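Local coordinates for glycoside hydrolase family protein (Novosphingobium sp. PP1Y, PDB 6Q2F) that probably hydrolyses terminal alpha-L-rhamnose from glycosides, and binds a sodium ion, at residues K466-E477 and E564-E575. Residues are numbered along the deposited sequence; the frame is centred on the assembly and turned at random.
Sequences KFDGEAVREYLE and EHYGTVADVAHE
The Arg473 guanidinium lays one face against CG2 of Val572, while its edge takes two carboxylates and a water. NH1 and NH2 grip Glu575 end-on, Arg473 NH1 to Glu575 OE1 at 2.8 Å and Arg473 NH2 to Glu575 OE2 at 3.0 Å; both oxygens use their syn lone pairs, and the two planes are only 15° apart. NH1 also bonds Glu477 OE2, near the guanidinium plane though from above the carboxylate plane of Glu477, completing a salt-bridge network; a water joins NH2 to Asp571 OD2. With Glu477 OE2 only 4.2 Å from Glu575 OE1, the shared arginine, and a water donating to both oxygens, probably offset the like charges. Arg473 is extended through chi1 and chi2, and its turn at chi3 (-75°) brings the chain end in among Thr568, Asp571, Val572 and Glu575, a knob into a hole.

On the His565 ring, Lys466 CD makes a CH-pi contact 3.7 Å from the centroid; Val569 CG2 lies over the opposite face and Val472 CG2 near the edge. Thr139 OG1 is hydrogen-bonded to both His565 NE2 and Lys466 NZ, which also forms a salt bridge with Glu463.

Between the two flat groups, Val472 CG1 meets Val569 CG2 at 4.1 Å, and Leu476 CD2 reaches Val572 CB at 3.9 Å. Gly469 allows close approach: its CA lies 3.6 Å from Glu564 O, a CA-H...O contact.

The axes of 469-477 and 564-575 approach to 8.6 Å, crossing at -40°, so the helices run roughly the same way; Leu476 and Val569 also touch strand 497-502, placing both in the outer helical layer of a (beta/alpha)8 (TIM) barrel.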
loop_
_atom_site.group_PDB
_atom_site.type_symbol
_atom_site.label_atom_id
_atom_site.label_comp_id
_atom_site.label_asym_id
_atom_site.label_seq_id
_atom_site.Cartn_x
_atom_site.Cartn_y
_atom_site.Cartn_z
ATOM N N LYS A 466 -2.372 -16.528 10.022
ATOM C CA LYS A 466 -1.254 -15.600 9.923
ATOM C C LYS A 466 -0.586 -15.331 11.270
ATOM O O LYS A 466 0.500 -14.738 11.295
ATOM C CB LYS A 466 -1.738 -14.282 9.305
ATOM C CG LYS A 466 -2.542 -14.449 7.998
ATOM C CD LYS A 466 -1.617 -14.661 6.802
ATOM C CE LYS A 466 -2.431 -14.903 5.509
ATOM N NZ LYS A 466 -2.458 -16.346 5.087
ATOM N N PHE A 467 -1.210 -15.732 12.376
ATOM C CA PHE A 467 -0.658 -15.519 13.708
ATOM C C PHE A 467 0.072 -16.738 14.260
ATOM O O PHE A 467 0.572 -16.680 15.387
ATOM C CB PHE A 467 -1.782 -15.098 14.665
ATOM C CG PHE A 467 -2.697 -14.041 14.104
ATOM C CD1 PHE A 467 -2.197 -12.791 13.759
ATOM C CD2 PHE A 467 -4.060 -14.292 13.943
ATOM C CE1 PHE A 467 -3.022 -11.810 13.243
ATOM C CE2 PHE A 467 -4.893 -13.311 13.417
ATOM C CZ PHE A 467 -4.371 -12.069 13.057
ATOM N N ASP A 468 0.148 -17.825 13.497
ATOM C CA ASP A 468 0.709 -19.100 13.942
ATOM C C ASP A 468 1.953 -19.410 13.121
ATOM O O ASP A 468 1.845 -19.886 11.989
ATOM C CB ASP A 468 -0.329 -20.219 13.821
ATOM C CG ASP A 468 0.152 -21.537 14.421
ATOM O OD1 ASP A 468 1.252 -22.006 14.066
ATOM O OD2 ASP A 468 -0.572 -22.096 15.271
ATOM N N GLY A 469 3.126 -19.182 13.719
ATOM C CA GLY A 469 4.371 -19.301 12.969
ATOM C C GLY A 469 4.601 -20.695 12.408
ATOM O O GLY A 469 5.099 -20.856 11.287
ATOM N N GLU A 470 4.279 -21.729 13.196
ATOM C CA GLU A 470 4.454 -23.088 12.706
ATOM C C GLU A 470 3.566 -23.360 11.494
ATOM O O GLU A 470 3.993 -24.017 10.541
ATOM C CB GLU A 470 4.165 -24.091 13.824
ATOM C CG GLU A 470 4.114 -25.532 13.341
ATOM C CD GLU A 470 5.443 -26.015 12.779
ATOM O OE1 GLU A 470 6.509 -25.424 13.118
ATOM O OE2 GLU A 470 5.429 -26.982 11.996
ATOM N N ALA A 471 2.316 -22.901 11.531
ATOM C CA ALA A 471 1.408 -23.160 10.419
ATOM C C ALA A 471 1.889 -22.436 9.163
ATOM O O ALA A 471 1.886 -23.003 8.062
ATOM C CB ALA A 471 -0.013 -22.711 10.785
ATOM N N VAL A 472 2.339 -21.187 9.332
ATOM C CA VAL A 472 2.894 -20.415 8.228
ATOM C C VAL A 472 4.089 -21.140 7.625
ATOM O O VAL A 472 4.201 -21.272 6.400
ATOM C CB VAL A 472 3.261 -18.997 8.702
ATOM C CG1 VAL A 472 4.044 -18.283 7.606
ATOM C CG2 VAL A 472 1.994 -18.218 9.037
ATOM N N ARG A 473 4.977 -21.663 8.477
ATOM C CA ARG A 473 6.171 -22.349 7.992
ATOM C C ARG A 473 5.817 -23.603 7.213
ATOM O O ARG A 473 6.413 -23.883 6.167
ATOM C CB ARG A 473 7.082 -22.710 9.162
ATOM C CG ARG A 473 8.279 -23.573 8.776
ATOM C CD ARG A 473 9.204 -23.779 10.000
ATOM N NE ARG A 473 9.974 -22.578 10.306
ATOM C CZ ARG A 473 11.120 -22.274 9.709
ATOM N NH1 ARG A 473 11.619 -23.084 8.780
ATOM N NH2 ARG A 473 11.774 -21.183 10.057
ATOM N N GLU A 474 4.868 -24.390 7.728
ATOM C CA GLU A 474 4.432 -25.584 7.013
ATOM C C GLU A 474 3.809 -25.205 5.682
ATOM O O GLU A 474 4.095 -25.822 4.655
ATOM C CB GLU A 474 3.429 -26.390 7.849
ATOM C CG GLU A 474 3.995 -27.040 9.105
ATOM C CD GLU A 474 2.916 -27.785 9.905
ATOM O OE1 GLU A 474 1.825 -28.023 9.349
ATOM O OE2 GLU A 474 3.157 -28.122 11.087
ATOM N N TYR A 475 2.948 -24.187 5.682
ATOM C CA TYR A 475 2.398 -23.702 4.423
ATOM C C TYR A 475 3.511 -23.387 3.424
ATOM O O TYR A 475 3.505 -23.879 2.295
ATOM C CB TYR A 475 1.525 -22.460 4.642
ATOM C CG TYR A 475 1.275 -21.782 3.321
ATOM C CD1 TYR A 475 0.282 -22.245 2.465
ATOM C CD2 TYR A 475 2.074 -20.721 2.896
ATOM C CE1 TYR A 475 0.074 -21.661 1.249
ATOM C CE2 TYR A 475 1.888 -20.141 1.666
ATOM C CZ TYR A 475 0.874 -20.600 0.849
ATOM O OH TYR A 475 0.683 -20.012 -0.370
ATOM N N LEU A 476 4.494 -22.584 3.839
ATOM C CA LEU A 476 5.464 -22.048 2.885
ATOM C C LEU A 476 6.517 -23.080 2.498
ATOM O O LEU A 476 6.970 -23.099 1.350
ATOM C CB LEU A 476 6.123 -20.770 3.452
ATOM C CG LEU A 476 6.796 -19.898 2.366
ATOM C CD1 LEU A 476 5.783 -19.418 1.319
ATOM C CD2 LEU A 476 7.606 -18.710 2.915
ATOM N N GLU A 477 6.929 -23.944 3.432
ATOM C CA GLU A 477 7.868 -24.996 3.053
ATOM C C GLU A 477 7.251 -25.908 2.006
ATOM O O GLU A 477 7.911 -26.280 1.030
ATOM C CB GLU A 477 8.322 -25.798 4.279
ATOM C CG GLU A 477 9.292 -24.978 5.164
ATOM C CD GLU A 477 9.789 -25.727 6.391
ATOM O OE1 GLU A 477 9.158 -26.731 6.792
ATOM O OE2 GLU A 477 10.821 -25.291 6.951
ATOM N N GLU A 564 5.025 -13.791 13.258
ATOM C CA GLU A 564 4.677 -15.175 12.946
ATOM C C GLU A 564 4.389 -15.373 11.458
ATOM O O GLU A 564 4.697 -16.427 10.907
ATOM C CB GLU A 564 3.481 -15.641 13.791
ATOM C CG GLU A 564 3.709 -15.533 15.320
ATOM C CD GLU A 564 5.080 -16.057 15.756
ATOM O OE1 GLU A 564 5.223 -17.294 15.872
ATOM O OE2 GLU A 564 6.014 -15.237 15.952
ATOM N N HIS A 565 3.842 -14.377 10.785
ATOM C CA HIS A 565 3.692 -14.464 9.323
ATOM C C HIS A 565 4.931 -13.929 8.613
ATOM O O HIS A 565 5.700 -14.694 8.026
ATOM C CB HIS A 565 2.413 -13.759 8.869
ATOM C CG HIS A 565 2.138 -13.902 7.398
ATOM N ND1 HIS A 565 2.133 -12.824 6.533
ATOM C CD2 HIS A 565 1.846 -14.993 6.644
ATOM C CE1 HIS A 565 1.832 -13.246 5.313
ATOM N NE2 HIS A 565 1.656 -14.560 5.351
ATOM N N TYR A 566 5.152 -12.618 8.680
ATOM C CA TYR A 566 6.185 -12.018 7.833
ATOM C C TYR A 566 7.603 -12.377 8.285
ATOM O O TYR A 566 8.472 -12.622 7.444
ATOM C CB TYR A 566 5.965 -10.505 7.747
ATOM C CG TYR A 566 4.702 -10.159 6.978
ATOM C CD1 TYR A 566 4.668 -10.215 5.586
ATOM C CD2 TYR A 566 3.533 -9.815 7.642
ATOM C CE1 TYR A 566 3.505 -9.906 4.877
ATOM C CE2 TYR A 566 2.388 -9.509 6.940
ATOM C CZ TYR A 566 2.374 -9.550 5.554
ATOM O OH TYR A 566 1.237 -9.253 4.875
ATOM N N GLY A 567 7.841 -12.484 9.593
ATOM C CA GLY A 567 9.126 -13.004 10.049
ATOM C C GLY A 567 9.381 -14.433 9.575
ATOM O O GLY A 567 10.454 -14.757 9.059
ATOM N N THR A 568 8.375 -15.300 9.715
ATOM C CA THR A 568 8.516 -16.693 9.281
ATOM C C THR A 568 8.702 -16.788 7.769
ATOM O O THR A 568 9.518 -17.578 7.279
ATOM C CB THR A 568 7.291 -17.490 9.716
ATOM O OG1 THR A 568 7.046 -17.248 11.102
ATOM C CG2 THR A 568 7.505 -18.973 9.493
ATOM N N VAL A 569 7.960 -15.978 7.013
ATOM C CA VAL A 569 8.095 -16.004 5.559
ATOM C C VAL A 569 9.528 -15.675 5.173
ATOM O O VAL A 569 10.153 -16.375 4.364
ATOM C CB VAL A 569 7.097 -15.031 4.910
ATOM C CG1 VAL A 569 7.492 -14.785 3.482
ATOM C CG2 VAL A 569 5.676 -15.600 4.970
ATOM N N ALA A 570 10.096 -14.638 5.810
ATOM C CA ALA A 570 11.467 -14.246 5.496
ATOM C C ALA A 570 12.448 -15.322 5.930
ATOM O O ALA A 570 13.406 -15.620 5.216
ATOM C CB ALA A 570 11.810 -12.898 6.153
ATOM N N ASP A 571 12.219 -15.925 7.099
ATOM C CA ASP A 571 13.100 -16.996 7.570
ATOM C C ASP A 571 13.124 -18.159 6.591
ATOM O O ASP A 571 14.189 -18.653 6.210
ATOM C CB ASP A 571 12.649 -17.485 8.948
ATOM C CG ASP A 571 12.899 -16.472 10.038
ATOM O OD1 ASP A 571 13.549 -15.448 9.739
ATOM O OD2 ASP A 571 12.443 -16.714 11.184
ATOM N N VAL A 572 11.940 -18.621 6.191
ATOM C CA VAL A 572 11.850 -19.764 5.284
ATOM C C VAL A 572 12.459 -19.423 3.933
ATOM O O VAL A 572 13.181 -20.228 3.345
ATOM C CB VAL A 572 10.390 -20.219 5.142
ATOM C CG1 VAL A 572 10.289 -21.313 4.083
ATOM C CG2 VAL A 572 9.883 -20.709 6.497
ATOM N N ALA A 573 12.184 -18.222 3.422
ATOM C CA ALA A 573 12.802 -17.804 2.166
ATOM C C ALA A 573 14.314 -17.839 2.277
ATOM O O ALA A 573 15.003 -18.386 1.408
ATOM C CB ALA A 573 12.326 -16.403 1.784
ATOM N N HIS A 574 14.841 -17.287 3.368
ATOM C CA HIS A 574 16.284 -17.227 3.549
ATOM C C HIS A 574 16.891 -18.608 3.687
ATOM O O HIS A 574 17.970 -18.871 3.144
ATOM C CB HIS A 574 16.605 -16.344 4.753
ATOM C CG HIS A 574 16.198 -14.921 4.534
ATOM N ND1 HIS A 574 15.999 -14.026 5.562
ATOM C CD2 HIS A 574 15.905 -14.255 3.387
ATOM C CE1 HIS A 574 15.602 -12.869 5.059
ATOM N NE2 HIS A 574 15.552 -12.977 3.741
ATOM N N GLU A 575 16.209 -19.505 4.396
ATOM C CA GLU A 575 16.690 -20.874 4.498
ATOM C C GLU A 575 16.788 -21.536 3.136
ATOM O O GLU A 575 17.576 -22.466 2.975
ATOM C CB GLU A 575 15.777 -21.686 5.431
ATOM C CG GLU A 575 15.917 -21.273 6.913
ATOM C CD GLU A 575 14.665 -21.574 7.722
ATOM O OE1 GLU A 575 13.872 -22.442 7.287
ATOM O OE2 GLU A 575 14.457 -20.918 8.756
HETATM O O HOH W 1 3.452 -19.012 16.801
HETATM O O HOH W 2 11.043 -19.016 11.760
HETATM O O HOH W 3 13.059 -24.385 5.233
#